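Ribonucleotide monophosphatase NagD (Escherichia coli, PDB 2C4N) dephosphorylates ribonucleoside 5'-phosphates as a magnesium-dependent phosphatase of the HAD superfamily, probably also accepting a broad range of other nucleotides and phosphate esters. Local coordinates at residues L41-S46 against N144-G149; V90-L95 against E118-N123; V6-D11 against V197-N202; F140-P145 against R169-V174. All coordinates share one frame; numbering follows the deposited sequence.

Interaction 1 (L41-S46 against N144-G149); sequences LTNYPS and NPDTHG. With PO4 (phosphate ion), chain D.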
loop_
_atom_site.group_PDB
_atom_site.type_symbol
_atom_site.label_atom_id
_atom_site.label_comp_id
_atom_site.label_asym_id
_atom_site.label_seq_id
_atom_site.Cartn_x
_atom_site.Cartn_y
_atom_site.Cartn_z
ATOM N N LEU A 41 -10.414 23.255 -17.232
ATOM C CA LEU A 41 -9.364 22.487 -16.586
ATOM C C LEU A 41 -9.121 21.076 -17.099
ATOM O O LEU A 41 -10.050 20.360 -17.467
ATOM C CB LEU A 41 -9.680 22.419 -15.088
ATOM C CG LEU A 41 -8.707 21.704 -14.148
ATOM C CD1 LEU A 41 -7.495 22.593 -13.906
ATOM C CD2 LEU A 41 -9.409 21.390 -12.832
ATOM N N THR A 42 -7.850 20.692 -17.134
ATOM C CA THR A 42 -7.484 19.339 -17.515
ATOM C C THR A 42 -6.266 18.927 -16.711
ATOM O O THR A 42 -5.346 19.717 -16.505
ATOM C CB THR A 42 -7.171 19.174 -19.015
ATOM O OG1 THR A 42 -6.777 17.815 -19.250
ATOM C CG2 THR A 42 -6.053 20.106 -19.460
ATOM N N ASN A 43 -6.270 17.682 -16.248
ATOM C CA ASN A 43 -5.172 17.155 -15.455
ATOM C C ASN A 43 -3.960 16.799 -16.294
ATOM O O ASN A 43 -2.877 16.581 -15.751
ATOM C CB ASN A 43 -5.637 15.917 -14.696
ATOM C CG ASN A 43 -5.530 16.088 -13.207
ATOM O OD1 ASN A 43 -5.708 17.191 -12.690
ATOM N ND2 ASN A 43 -5.268 14.993 -12.498
ATOM N N TYR A 44 -4.128 16.741 -17.612
ATOM C CA TYR A 44 -3.012 16.380 -18.466
ATOM C C TYR A 44 -2.159 17.581 -18.859
ATOM O O TYR A 44 -2.662 18.664 -19.141
ATOM C CB TYR A 44 -3.523 15.566 -19.665
ATOM C CG TYR A 44 -4.090 14.231 -19.187
ATOM C CD1 TYR A 44 -5.428 14.113 -18.801
ATOM C CD2 TYR A 44 -3.263 13.111 -19.030
ATOM C CE1 TYR A 44 -5.929 12.923 -18.270
ATOM C CE2 TYR A 44 -3.756 11.917 -18.497
ATOM C CZ TYR A 44 -5.089 11.828 -18.118
ATOM O OH TYR A 44 -5.574 10.648 -17.583
ATOM N N PRO A 45 -0.834 17.396 -18.840
ATOM C CA PRO A 45 0.180 18.403 -19.154
ATOM C C PRO A 45 0.735 18.521 -20.556
ATOM O O PRO A 45 1.595 19.361 -20.793
ATOM C CB PRO A 45 1.285 18.042 -18.186
ATOM C CG PRO A 45 1.276 16.516 -18.303
ATOM C CD PRO A 45 -0.205 16.179 -18.286
ATOM N N SER A 46 0.261 17.698 -21.480
ATOM C CA SER A 46 0.813 17.709 -22.835
ATOM C C SER A 46 0.437 18.854 -23.777
ATOM O O SER A 46 1.234 19.218 -24.647
ATOM C CB SER A 46 0.488 16.387 -23.536
ATOM O OG SER A 46 1.003 15.272 -22.822
ATOM N N ASN A 144 0.431 15.300 -12.483
ATOM C CA ASN A 144 -0.848 14.657 -12.178
ATOM C C ASN A 144 -0.659 13.180 -11.821
ATOM O O ASN A 144 0.226 12.517 -12.352
ATOM C CB ASN A 144 -1.811 14.813 -13.369
ATOM C CG ASN A 144 -1.268 14.203 -14.657
ATOM O OD1 ASN A 144 -0.208 14.591 -15.153
ATOM N ND2 ASN A 144 -2.005 13.243 -15.207
ATOM N N PRO A 145 -1.506 12.647 -10.927
ATOM C CA PRO A 145 -1.430 11.251 -10.484
ATOM C C PRO A 145 -1.962 10.170 -11.425
ATOM O O PRO A 145 -1.743 8.981 -11.187
ATOM C CB PRO A 145 -2.181 11.281 -9.159
ATOM C CG PRO A 145 -3.286 12.265 -9.443
ATOM C CD PRO A 145 -2.584 13.372 -10.226
ATOM N N ASP A 146 -2.659 10.570 -12.481
ATOM C CA ASP A 146 -3.211 9.608 -13.433
ATOM C C ASP A 146 -2.141 8.617 -13.901
ATOM O O ASP A 146 -1.049 9.024 -14.306
ATOM C CB ASP A 146 -3.795 10.365 -14.623
ATOM C CG ASP A 146 -4.820 11.387 -14.200
ATOM O OD1 ASP A 146 -6.018 11.040 -14.136
ATOM O OD2 ASP A 146 -4.426 12.535 -13.913
ATOM N N THR A 147 -2.454 7.321 -13.860
ATOM C CA THR A 147 -1.481 6.304 -14.264
ATOM C C THR A 147 -1.358 6.131 -15.773
ATOM O O THR A 147 -0.314 5.713 -16.271
ATOM C CB THR A 147 -1.815 4.932 -13.632
ATOM O OG1 THR A 147 -3.069 4.457 -14.138
ATOM C CG2 THR A 147 -1.902 5.058 -12.123
ATOM N N HIS A 148 -2.418 6.455 -16.505
ATOM C CA HIS A 148 -2.380 6.322 -17.954
ATOM C C HIS A 148 -3.344 7.282 -18.641
ATOM O O HIS A 148 -4.291 7.762 -18.020
ATOM C CB HIS A 148 -2.702 4.878 -18.350
ATOM C CG HIS A 148 -4.024 4.392 -17.851
ATOM N ND1 HIS A 148 -5.224 4.807 -18.389
ATOM C CD2 HIS A 148 -4.338 3.518 -16.866
ATOM C CE1 HIS A 148 -6.218 4.206 -17.760
ATOM N NE2 HIS A 148 -5.707 3.419 -16.830
ATOM N N GLY A 149 -3.079 7.574 -19.913
ATOM C CA GLY A 149 -3.939 8.463 -20.675
ATOM C C GLY A 149 -4.967 7.617 -21.397
ATOM O O GLY A 149 -5.683 6.851 -20.756
HETATM P P PO4 D . -9.373 15.661 -17.623
HETATM O O1 PO4 D . -9.659 16.876 -18.426
HETATM O O2 PO4 D . -8.810 16.054 -16.309
HETATM O O3 PO4 D . -10.616 14.901 -17.417
HETATM O O4 PO4 D . -8.397 14.810 -18.351
#

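Interaction 2 (V90-L95 against E118-N123); sequences VGEGAL and ETRSYN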
loop_
_atom_site.group_PDB
_atom_site.type_symbol
_atom_site.label_atom_id
_atom_site.label_comp_id
_atom_site.label_asym_id
_atom_site.label_seq_id
_atom_site.Cartn_x
_atom_site.Cartn_y
_atom_site.Cartn_z
ATOM N N VAL A 90 11.440 15.469 -16.198
ATOM C CA VAL A 90 11.111 14.245 -16.912
ATOM C C VAL A 90 9.801 14.617 -17.589
ATOM O O VAL A 90 8.725 14.465 -17.021
ATOM C CB VAL A 90 10.880 13.059 -15.948
ATOM C CG1 VAL A 90 10.424 11.831 -16.731
ATOM C CG2 VAL A 90 12.165 12.747 -15.186
ATOM N N GLY A 91 9.900 15.149 -18.800
ATOM C CA GLY A 91 8.707 15.556 -19.516
ATOM C C GLY A 91 9.099 16.220 -20.815
ATOM O O GLY A 91 10.281 16.297 -21.137
ATOM N N GLU A 92 8.118 16.711 -21.562
ATOM C CA GLU A 92 8.420 17.341 -22.839
ATOM C C GLU A 92 7.329 18.308 -23.256
ATOM O O GLU A 92 6.243 18.316 -22.683
ATOM C CB GLU A 92 8.584 16.262 -23.916
ATOM C CG GLU A 92 7.289 15.489 -24.228
ATOM C CD GLU A 92 7.513 14.260 -25.107
ATOM O OE1 GLU A 92 8.590 14.161 -25.732
ATOM O OE2 GLU A 92 6.610 13.392 -25.181
ATOM N N GLY A 93 7.633 19.123 -24.260
ATOM C CA GLY A 93 6.663 20.064 -24.779
ATOM C C GLY A 93 6.194 21.187 -23.876
ATOM O O GLY A 93 6.997 21.944 -23.331
ATOM N N ALA A 94 4.874 21.292 -23.745
ATOM C CA ALA A 94 4.218 22.330 -22.952
ATOM C C ALA A 94 4.844 22.612 -21.594
ATOM O O ALA A 94 5.145 23.762 -21.277
ATOM C CB ALA A 94 2.749 21.980 -22.780
ATOM N N LEU A 95 5.027 21.569 -20.787
ATOM C CA LEU A 95 5.611 21.732 -19.457
ATOM C C LEU A 95 6.980 22.409 -19.505
ATOM O O LEU A 95 7.266 23.316 -18.721
ATOM C CB LEU A 95 5.748 20.373 -18.767
ATOM C CG LEU A 95 6.434 20.391 -17.392
ATOM C CD1 LEU A 95 5.603 21.215 -16.409
ATOM C CD2 LEU A 95 6.612 18.962 -16.877
ATOM N N GLU A 118 4.836 14.239 -18.486
ATOM C CA GLU A 118 4.651 13.129 -19.410
ATOM C C GLU A 118 5.612 13.258 -20.587
ATOM O O GLU A 118 5.860 14.354 -21.095
ATOM C CB GLU A 118 3.208 13.083 -19.924
ATOM C CG GLU A 118 3.044 12.364 -21.261
ATOM C CD GLU A 118 3.244 10.855 -21.192
ATOM O OE1 GLU A 118 4.111 10.377 -20.429
ATOM O OE2 GLU A 118 2.532 10.136 -21.929
ATOM N N THR A 119 6.172 12.131 -21.005
ATOM C CA THR A 119 7.074 12.125 -22.145
ATOM C C THR A 119 7.197 10.708 -22.668
ATOM O O THR A 119 7.474 9.781 -21.911
ATOM C CB THR A 119 8.475 12.660 -21.786
ATOM O OG1 THR A 119 9.349 12.473 -22.908
ATOM C CG2 THR A 119 9.043 11.934 -20.569
ATOM N N ARG A 120 6.968 10.540 -23.964
ATOM C CA ARG A 120 7.057 9.224 -24.571
ATOM C C ARG A 120 8.506 8.806 -24.740
ATOM O O ARG A 120 8.786 7.731 -25.263
ATOM C CB ARG A 120 6.366 9.212 -25.930
ATOM C CG ARG A 120 4.871 9.468 -25.899
ATOM C CD ARG A 120 4.302 9.077 -27.244
ATOM N NE ARG A 120 2.846 9.120 -27.304
ATOM C CZ ARG A 120 2.136 8.530 -28.258
ATOM N NH1 ARG A 120 2.752 7.854 -29.217
ATOM N NH2 ARG A 120 0.813 8.615 -28.258
ATOM N N SER A 121 9.422 9.672 -24.313
ATOM C CA SER A 121 10.850 9.393 -24.398
ATOM C C SER A 121 11.363 8.874 -23.062
ATOM O O SER A 121 12.554 8.608 -22.909
ATOM C CB SER A 121 11.627 10.653 -24.786
ATOM O OG SER A 121 11.398 10.987 -26.145
ATOM N N TYR A 122 10.458 8.742 -22.098
ATOM C CA TYR A 122 10.810 8.249 -20.766
ATOM C C TYR A 122 11.623 6.964 -20.900
ATOM O O TYR A 122 11.242 6.058 -21.646
ATOM C CB TYR A 122 9.544 7.949 -19.963
ATOM C CG TYR A 122 9.783 7.500 -18.532
ATOM C CD1 TYR A 122 10.261 8.387 -17.572
ATOM C CD2 TYR A 122 9.481 6.200 -18.129
ATOM C CE1 TYR A 122 10.429 7.992 -16.236
ATOM C CE2 TYR A 122 9.644 5.796 -16.800
ATOM C CZ TYR A 122 10.115 6.697 -15.862
ATOM O OH TYR A 122 10.270 6.304 -14.552
ATOM N N ASN A 123 12.737 6.882 -20.177
ATOM C CA ASN A 123 13.571 5.689 -20.237
ATOM C C ASN A 123 14.319 5.414 -18.941
ATOM O O ASN A 123 14.213 6.160 -17.967
ATOM C CB ASN A 123 14.571 5.785 -21.403
ATOM C CG ASN A 123 15.515 6.965 -21.274
ATOM O OD1 ASN A 123 15.768 7.460 -20.178
ATOM N ND2 ASN A 123 16.057 7.411 -22.403
HETATM O O HOH W 1 11.636 13.755 -22.833
HETATM O O HOH W 2 5.231 17.003 -19.784
HETATM O O HOH W 3 3.861 15.837 -22.753
#

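Interaction 3 (V6-D11 against V197-N202); sequences VICDID and VIVGDN. With MG (magnesium ion), chain B; PO4 (phosphate ion), chain D; PO4 (phosphate ion), chain C.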
loop_
_atom_site.group_PDB
_atom_site.type_symbol
_atom_site.label_atom_id
_atom_site.label_comp_id
_atom_site.label_asym_id
_atom_site.label_seq_id
_atom_site.Cartn_x
_atom_site.Cartn_y
_atom_site.Cartn_z
ATOM N N VAL A 6 -16.804 29.924 -12.978
ATOM C CA VAL A 6 -16.972 28.522 -13.330
ATOM C C VAL A 6 -15.688 27.813 -13.736
ATOM O O VAL A 6 -14.943 28.306 -14.576
ATOM C CB VAL A 6 -17.971 28.355 -14.505
ATOM C CG1 VAL A 6 -18.106 26.874 -14.868
ATOM C CG2 VAL A 6 -19.331 28.942 -14.133
ATOM N N ILE A 7 -15.435 26.663 -13.115
ATOM C CA ILE A 7 -14.289 25.833 -13.466
ATOM C C ILE A 7 -14.953 24.615 -14.093
ATOM O O ILE A 7 -15.787 23.961 -13.459
ATOM C CB ILE A 7 -13.484 25.358 -12.241
ATOM C CG1 ILE A 7 -12.775 26.540 -11.579
ATOM C CG2 ILE A 7 -12.453 24.315 -12.677
ATOM C CD1 ILE A 7 -12.003 26.151 -10.313
ATOM N N CYS A 8 -14.612 24.318 -15.338
ATOM C CA CYS A 8 -15.220 23.181 -16.000
ATOM C C CYS A 8 -14.177 22.214 -16.517
ATOM O O CYS A 8 -13.289 22.583 -17.289
ATOM C CB CYS A 8 -16.108 23.646 -17.158
ATOM S SG CYS A 8 -17.047 22.320 -17.959
ATOM N N ASP A 9 -14.289 20.968 -16.080
ATOM C CA ASP A 9 -13.367 19.939 -16.518
ATOM C C ASP A 9 -13.572 19.686 -18.012
ATOM O O ASP A 9 -14.669 19.883 -18.539
ATOM C CB ASP A 9 -13.605 18.659 -15.728
ATOM C CG ASP A 9 -12.742 17.534 -16.208
ATOM O OD1 ASP A 9 -11.500 17.682 -16.185
ATOM O OD2 ASP A 9 -13.310 16.511 -16.618
ATOM N N ILE A 10 -12.525 19.239 -18.692
ATOM C CA ILE A 10 -12.607 19.007 -20.131
ATOM C C ILE A 10 -13.034 17.613 -20.576
ATOM O O ILE A 10 -14.130 17.431 -21.104
ATOM C CB ILE A 10 -11.255 19.369 -20.808
ATOM C CG1 ILE A 10 -11.039 20.882 -20.710
ATOM C CG2 ILE A 10 -11.238 18.905 -22.269
ATOM C CD1 ILE A 10 -9.670 21.355 -21.173
ATOM N N ASP A 11 -12.173 16.626 -20.360
ATOM C CA ASP A 11 -12.470 15.266 -20.795
ATOM C C ASP A 11 -13.634 14.588 -20.083
ATOM O O ASP A 11 -13.684 14.537 -18.861
ATOM C CB ASP A 11 -11.198 14.423 -20.692
ATOM C CG ASP A 11 -10.107 14.929 -21.621
ATOM O OD1 ASP A 11 -10.336 14.928 -22.847
ATOM O OD2 ASP A 11 -9.035 15.342 -21.131
ATOM N N VAL A 197 -18.252 27.315 -8.933
ATOM C CA VAL A 197 -18.732 25.953 -9.076
ATOM C C VAL A 197 -17.757 25.244 -9.997
ATOM O O VAL A 197 -17.139 25.869 -10.860
ATOM C CB VAL A 197 -20.145 25.912 -9.728
ATOM C CG1 VAL A 197 -20.094 26.523 -11.126
ATOM C CG2 VAL A 197 -20.653 24.477 -9.801
ATOM N N ILE A 198 -17.582 23.950 -9.787
ATOM C CA ILE A 198 -16.728 23.181 -10.671
ATOM C C ILE A 198 -17.616 22.106 -11.267
ATOM O O ILE A 198 -18.436 21.517 -10.566
ATOM C CB ILE A 198 -15.528 22.520 -9.940
ATOM C CG1 ILE A 198 -14.773 21.615 -10.927
ATOM C CG2 ILE A 198 -16.006 21.722 -8.728
ATOM C CD1 ILE A 198 -13.419 21.155 -10.422
ATOM N N VAL A 199 -17.479 21.885 -12.568
ATOM C CA VAL A 199 -18.254 20.865 -13.262
ATOM C C VAL A 199 -17.266 19.772 -13.664
ATOM O O VAL A 199 -16.230 20.060 -14.261
ATOM C CB VAL A 199 -18.919 21.426 -14.547
ATOM C CG1 VAL A 199 -19.731 20.339 -15.230
ATOM C CG2 VAL A 199 -19.809 22.613 -14.207
ATOM N N GLY A 200 -17.573 18.526 -13.323
ATOM C CA GLY A 200 -16.672 17.439 -13.674
ATOM C C GLY A 200 -17.386 16.113 -13.804
ATOM O O GLY A 200 -18.536 15.981 -13.384
ATOM N N ASP A 201 -16.703 15.125 -14.377
ATOM C CA ASP A 201 -17.292 13.804 -14.574
ATOM C C ASP A 201 -16.709 12.734 -13.656
ATOM O O ASP A 201 -17.223 11.616 -13.608
ATOM C CB ASP A 201 -17.096 13.348 -16.018
ATOM C CG ASP A 201 -15.637 13.172 -16.367
ATOM O OD1 ASP A 201 -14.886 14.143 -16.174
ATOM O OD2 ASP A 201 -15.243 12.074 -16.823
ATOM N N ASN A 202 -15.638 13.066 -12.940
ATOM C CA ASN A 202 -15.002 12.099 -12.050
ATOM C C ASN A 202 -15.170 12.448 -10.574
ATOM O O ASN A 202 -14.571 13.401 -10.075
ATOM C CB ASN A 202 -13.509 11.993 -12.369
ATOM C CG ASN A 202 -12.871 10.764 -11.751
ATOM O OD1 ASN A 202 -13.317 10.279 -10.712
ATOM N ND2 ASN A 202 -11.820 10.258 -12.385
HETATM MG MG MG B . -12.735 14.368 -16.865
HETATM P P PO4 D . -9.373 15.661 -17.623
HETATM O O1 PO4 D . -9.659 16.876 -18.426
HETATM O O2 PO4 D . -8.810 16.054 -16.309
HETATM O O3 PO4 D . -10.616 14.901 -17.417
HETATM O O4 PO4 D . -8.397 14.810 -18.351
HETATM P P PO4 C . -8.838 12.945 -14.121
HETATM O O1 PO4 C . -8.371 13.467 -15.430
HETATM O O2 PO4 C . -9.494 11.631 -14.318
HETATM O O3 PO4 C . -7.678 12.787 -13.211
HETATM O O4 PO4 C . -9.805 13.898 -13.524
HETATM O O HOH W 4 -12.499 12.072 -17.228
HETATM O O HOH W 5 -12.266 14.225 -14.601
#

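Interaction 4 (F140-P145 against R169-V174); sequences FIATNP and RKPFYV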
loop_
_atom_site.group_PDB
_atom_site.type_symbol
_atom_site.label_atom_id
_atom_site.label_comp_id
_atom_site.label_asym_id
_atom_site.label_seq_id
_atom_site.Cartn_x
_atom_site.Cartn_y
_atom_site.Cartn_z
ATOM N N PHE A 140 10.546 16.752 -4.990
ATOM C CA PHE A 140 9.817 15.899 -5.932
ATOM C C PHE A 140 8.388 16.389 -6.245
ATOM O O PHE A 140 7.490 16.303 -5.407
ATOM C CB PHE A 140 9.804 14.482 -5.333
ATOM C CG PHE A 140 9.445 13.379 -6.303
ATOM C CD1 PHE A 140 9.427 13.586 -7.682
ATOM C CD2 PHE A 140 9.155 12.106 -5.815
ATOM C CE1 PHE A 140 9.121 12.536 -8.561
ATOM C CE2 PHE A 140 8.850 11.050 -6.676
ATOM C CZ PHE A 140 8.832 11.262 -8.052
ATOM N N ILE A 141 8.197 16.900 -7.461
ATOM C CA ILE A 141 6.904 17.425 -7.907
ATOM C C ILE A 141 6.454 16.701 -9.174
ATOM O O ILE A 141 7.266 16.425 -10.057
ATOM C CB ILE A 141 6.995 18.933 -8.271
ATOM C CG1 ILE A 141 7.766 19.704 -7.196
ATOM C CG2 ILE A 141 5.601 19.503 -8.453
ATOM C CD1 ILE A 141 7.108 19.704 -5.843
ATOM N N ALA A 142 5.157 16.423 -9.274
ATOM C CA ALA A 142 4.612 15.743 -10.448
ATOM C C ALA A 142 3.336 16.458 -10.885
ATOM O O ALA A 142 2.566 16.932 -10.049
ATOM C CB ALA A 142 4.321 14.278 -10.123
ATOM N N THR A 143 3.102 16.530 -12.192
ATOM C CA THR A 143 1.924 17.230 -12.700
ATOM C C THR A 143 0.572 16.615 -12.345
ATOM O O THR A 143 -0.344 17.329 -11.945
ATOM C CB THR A 143 2.000 17.420 -14.242
ATOM O OG1 THR A 143 2.103 16.150 -14.891
ATOM C CG2 THR A 143 3.199 18.274 -14.612
ATOM N N ASN A 144 0.431 15.300 -12.483
ATOM C CA ASN A 144 -0.848 14.657 -12.178
ATOM C C ASN A 144 -0.659 13.180 -11.821
ATOM O O ASN A 144 0.226 12.517 -12.352
ATOM C CB ASN A 144 -1.811 14.813 -13.369
ATOM C CG ASN A 144 -1.268 14.203 -14.657
ATOM O OD1 ASN A 144 -0.208 14.591 -15.153
ATOM N ND2 ASN A 144 -2.005 13.243 -15.207
ATOM N N PRO A 145 -1.506 12.647 -10.927
ATOM C CA PRO A 145 -1.430 11.251 -10.484
ATOM C C PRO A 145 -1.962 10.170 -11.425
ATOM O O PRO A 145 -1.743 8.981 -11.187
ATOM C CB PRO A 145 -2.181 11.281 -9.159
ATOM C CG PRO A 145 -3.286 12.265 -9.443
ATOM C CD PRO A 145 -2.584 13.372 -10.226
ATOM N N ARG A 169 10.382 7.688 -1.971
ATOM C CA ARG A 169 9.666 8.933 -1.728
ATOM C C ARG A 169 8.564 9.167 -2.752
ATOM O O ARG A 169 8.652 8.717 -3.893
ATOM C CB ARG A 169 10.638 10.115 -1.746
ATOM C CG ARG A 169 11.674 10.097 -0.634
ATOM C CD ARG A 169 12.599 11.289 -0.774
ATOM N NE ARG A 169 11.864 12.543 -0.636
ATOM C CZ ARG A 169 12.241 13.699 -1.172
ATOM N NH1 ARG A 169 13.350 13.774 -1.894
ATOM N NH2 ARG A 169 11.505 14.784 -0.979
ATOM N N LYS A 170 7.525 9.876 -2.332
ATOM C CA LYS A 170 6.412 10.183 -3.211
ATOM C C LYS A 170 6.424 11.656 -3.580
ATOM O O LYS A 170 6.843 12.500 -2.794
ATOM C CB LYS A 170 5.093 9.812 -2.533
ATOM C CG LYS A 170 4.903 8.312 -2.401
ATOM C CD LYS A 170 3.573 7.970 -1.767
ATOM C CE LYS A 170 3.191 6.527 -2.051
ATOM N NZ LYS A 170 1.935 6.150 -1.345
ATOM N N PRO A 171 5.951 11.984 -4.788
ATOM C CA PRO A 171 5.945 13.386 -5.194
ATOM C C PRO A 171 4.690 14.090 -4.735
ATOM O O PRO A 171 3.728 13.460 -4.288
ATOM C CB PRO A 171 5.984 13.293 -6.711
ATOM C CG PRO A 171 5.039 12.122 -6.959
ATOM C CD PRO A 171 5.471 11.114 -5.882
ATOM N N PHE A 172 4.715 15.407 -4.847
ATOM C CA PHE A 172 3.560 16.213 -4.543
ATOM C C PHE A 172 2.909 16.329 -5.919
ATOM O O PHE A 172 3.525 16.864 -6.849
ATOM C CB PHE A 172 3.968 17.607 -4.061
ATOM C CG PHE A 172 2.808 18.558 -3.927
ATOM C CD1 PHE A 172 1.920 18.450 -2.859
ATOM C CD2 PHE A 172 2.576 19.532 -4.893
ATOM C CE1 PHE A 172 0.820 19.298 -2.760
ATOM C CE2 PHE A 172 1.479 20.383 -4.801
ATOM C CZ PHE A 172 0.602 20.266 -3.735
ATOM N N TYR A 173 1.695 15.804 -6.061
ATOM C CA TYR A 173 0.977 15.885 -7.328
ATOM C C TYR A 173 0.225 17.206 -7.346
ATOM O O TYR A 173 -0.542 17.508 -6.431
ATOM C CB TYR A 173 -0.010 14.720 -7.485
ATOM C CG TYR A 173 0.642 13.395 -7.818
ATOM C CD1 TYR A 173 0.715 12.371 -6.875
ATOM C CD2 TYR A 173 1.177 13.163 -9.081
ATOM C CE1 TYR A 173 1.307 11.143 -7.185
ATOM C CE2 TYR A 173 1.772 11.944 -9.401
ATOM C CZ TYR A 173 1.831 10.940 -8.452
ATOM O OH TYR A 173 2.426 9.743 -8.783
ATOM N N VAL A 174 0.453 17.994 -8.389
ATOM C CA VAL A 174 -0.180 19.301 -8.510
ATOM C C VAL A 174 -1.639 19.224 -8.953
ATOM O O VAL A 174 -2.471 20.006 -8.498
ATOM C CB VAL A 174 0.606 20.193 -9.507
ATOM C CG1 VAL A 174 -0.125 21.517 -9.728
ATOM C CG2 VAL A 174 2.014 20.452 -8.973
#

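Interaction 1 (L41-S46 against N144-G149)
Asp146 OD2 is gripped by two side-chain amides, one from each side of the contact. Asn43 ND2 reaches Asp146 OD2 from the other loop at 3.0 Å, its N-H pointing almost straight at the oxygen (167°) and meeting the syn lone pair. Asn144 ND2 meets Asp146 OD2 on its anti side at 2.8 Å and somewhat out of the carboxylate plane. The Asn43 amide stands nearly perpendicular to that carboxylate and is fixed at its other end by the backbone N of Lys176 on OD1. Tyr44, with CG anti to its carbonyl carbon (chi1 -66°), carries its ring past Asp146 until Tyr44 OH donates to His148 O at 3.2 Å. One face of the ring lies against Asn144 ND2, 4.0 Å from Tyr44 CE2. Its edge meets the bound phosphate, whose O4 is 3.1 Å from Tyr44 CD1. A phenylalanine in place of Tyr44 would probably leave His148 O without this mate and the loop 144-149 less firmly tied. At the ring edge, Thr42 OG1 accepts from Tyr44 N in an ST turn, while Asn43 N donates to phosphate O2 at 3.0 Å. The loop that follows strand 38-42 thus binds the phosphate through a backbone N-H, alongside Lys176 and Asp11, and holds the 144-149 loop with its side chains. Thr42 and Asn43 probably bind substrate and Asp146 probably sets specificity, as in relatives. The two amides fix the rotation of the Asp146 carboxylate, consistent with a selectivity group held in a set pose beside the phosphate-binding loop.

Interaction 2 (V90-L95 against E118-N123)
A polar contact between two loops, partly buried, joins the carboxyl ends of neighbouring strands 86-90 and 105-116 in the smaller parallel sheet. Glu92 supplies the main link: its OE2 accepts from Arg120 N at 3.1 Å, the N-H arriving from well above the carboxylate plane (52°). The first torsion places CG between the backbone N and the carbonyl carbon (chi1 66°), and from there the extended chain runs over Thr119. Glu92 N also makes a weak bond to Glu118 O. Next to it, Gly91 CA lies 3.5 Å from Glu118 O in a CA-H...O contact, at a place where a CB would be crowded by Leu95 CD2. Water joins the loops too: one molecule sits 2.6 Å from Thr119 OG1 and bonds weakly to Gly91 O, and another accepts from Glu118 N and, weakly, from Glu92 N. Thr119 OG1 accepts from Ser121 N at 3.1 Å, so a valine here would probably strip that N-H and the water of their partner and make the turn less rigid. At the inner end Val90 CG1 touches the edge of the Tyr122 ring, 3.5 Å from Tyr122 CD1. Helix 156-167 packs on Tyr122, and Trp124 of the second subunit packs on Arg120. The 118-123 loop combines an ST turn with a type I turn from Thr119 to Tyr122, ending at the N-cap Asn123: a strand-to-helix connection of an alpha/beta domain.

Interaction 3 (V6-D11 against V197-N202)
Parallel strands 5-9 and 196-200, neighbours in the large sheet of the HAD core, end together at the magnesium site, where Asp9 and Asp11 form the DxD motif. Three backbone hydrogen bonds zip the strands: Ile7 N to Val197 O (2.9 Å), Val199 N to Ile7 O and Asp9 N to Val199 O (both 2.8 Å). Apolar contacts flank this ladder. Val6 CG2 lies beside Val197 CG1 and Cys8 SG beside Val199 on one face; Ile7 CG2 meets Ile198 CG1 on the other, under helix 180-189. Metal bonds take over at the strand ends. Magnesium has six ligands: Asp9 OD2 (2.2 Å), Asp11 O, Asp201 OD1 (2.3 Å), O3 of the phosphate of chain D and two waters. The carboxylates of Asp9 and Asp201 have nearly parallel planes, 10° apart; their ligand oxygens, Asp9 OD2 and Asp201 OD1, come close because both bind the metal. Salt bridges pair Asp9 OD1 with Lys176, and Asp11 OD1 with Arg55, thought to orient this probable active-site aspartate. Asp11 N donates to O1 of the same phosphate at 3.2 Å. Asp201 OD2 accepts from Val224 N and from a magnesium-bound water 2.8 Å away.

Interaction 4 (F140-P145 against R169-V174)
Pro171 CB sits squarely over the Phe140 ring, 3.3 Å from its centroid and 6° off the normal, in a CH-pi contact. A second one pairs Pro145 CB with the Tyr173 ring, 3.7 Å from the centroid. Pro171 CG covers the opposite face of Tyr173 toward its rim, so the phenol ring is held between two prolines, with Tyr173 CD2 also 3.5 Å from Ala142 CB. With CG anti to the carbonyl carbon (chi1 -75°), Tyr173 is swung back over its partner strand. On the other face of the sheet Ile141 CG2 meets Val174 CG2 at 3.7 Å. The backbones are joined by the hydrogen bonds of a parallel pair, Phe172 N to Phe140 O and Ala142 N to Phe172 O (both 3.0 Å), followed by Val174 N to Ala142 O. Farther out, helix 156-167, the crossover of this beta-alpha-beta unit, packs on Phe140 through Ile163, and helix 71-80 on Val174. Pro234 of the third subunit packs on Ile141 and Phe172. Arg169 O, buried with no hydrogen-bond partner, faces the edge of Phe140, 3.6 Å from Phe140 CE2; the ring's C-H edge probably offers this carbonyl only weak compensation.

Interaction 3 spans the longest sequence separation, joining strands 5-9 and 196-200 in the six-stranded core sheet; the other three lie between its ends along the chain. Interaction 1 starts on strand 38-42, next to 5-9 in that sheet, and shares a phosphate with interaction 3, their centres about 14 Å apart. Its other half, 144-149, follows strand 139-142 of the four-stranded sheet, where interactions 2 and 4 lie on the two outer strand pairs. Interactions 1 and 4 share Asn144 and Pro145, while Pro45 packs on Ala94 of interaction 2. Interaction 1 therefore bridges the catalytic core and the inserted cap. Interactions 2 and 3, one in each domain, lie on opposite sides of the chain's centre, about 26 Å apart between centres.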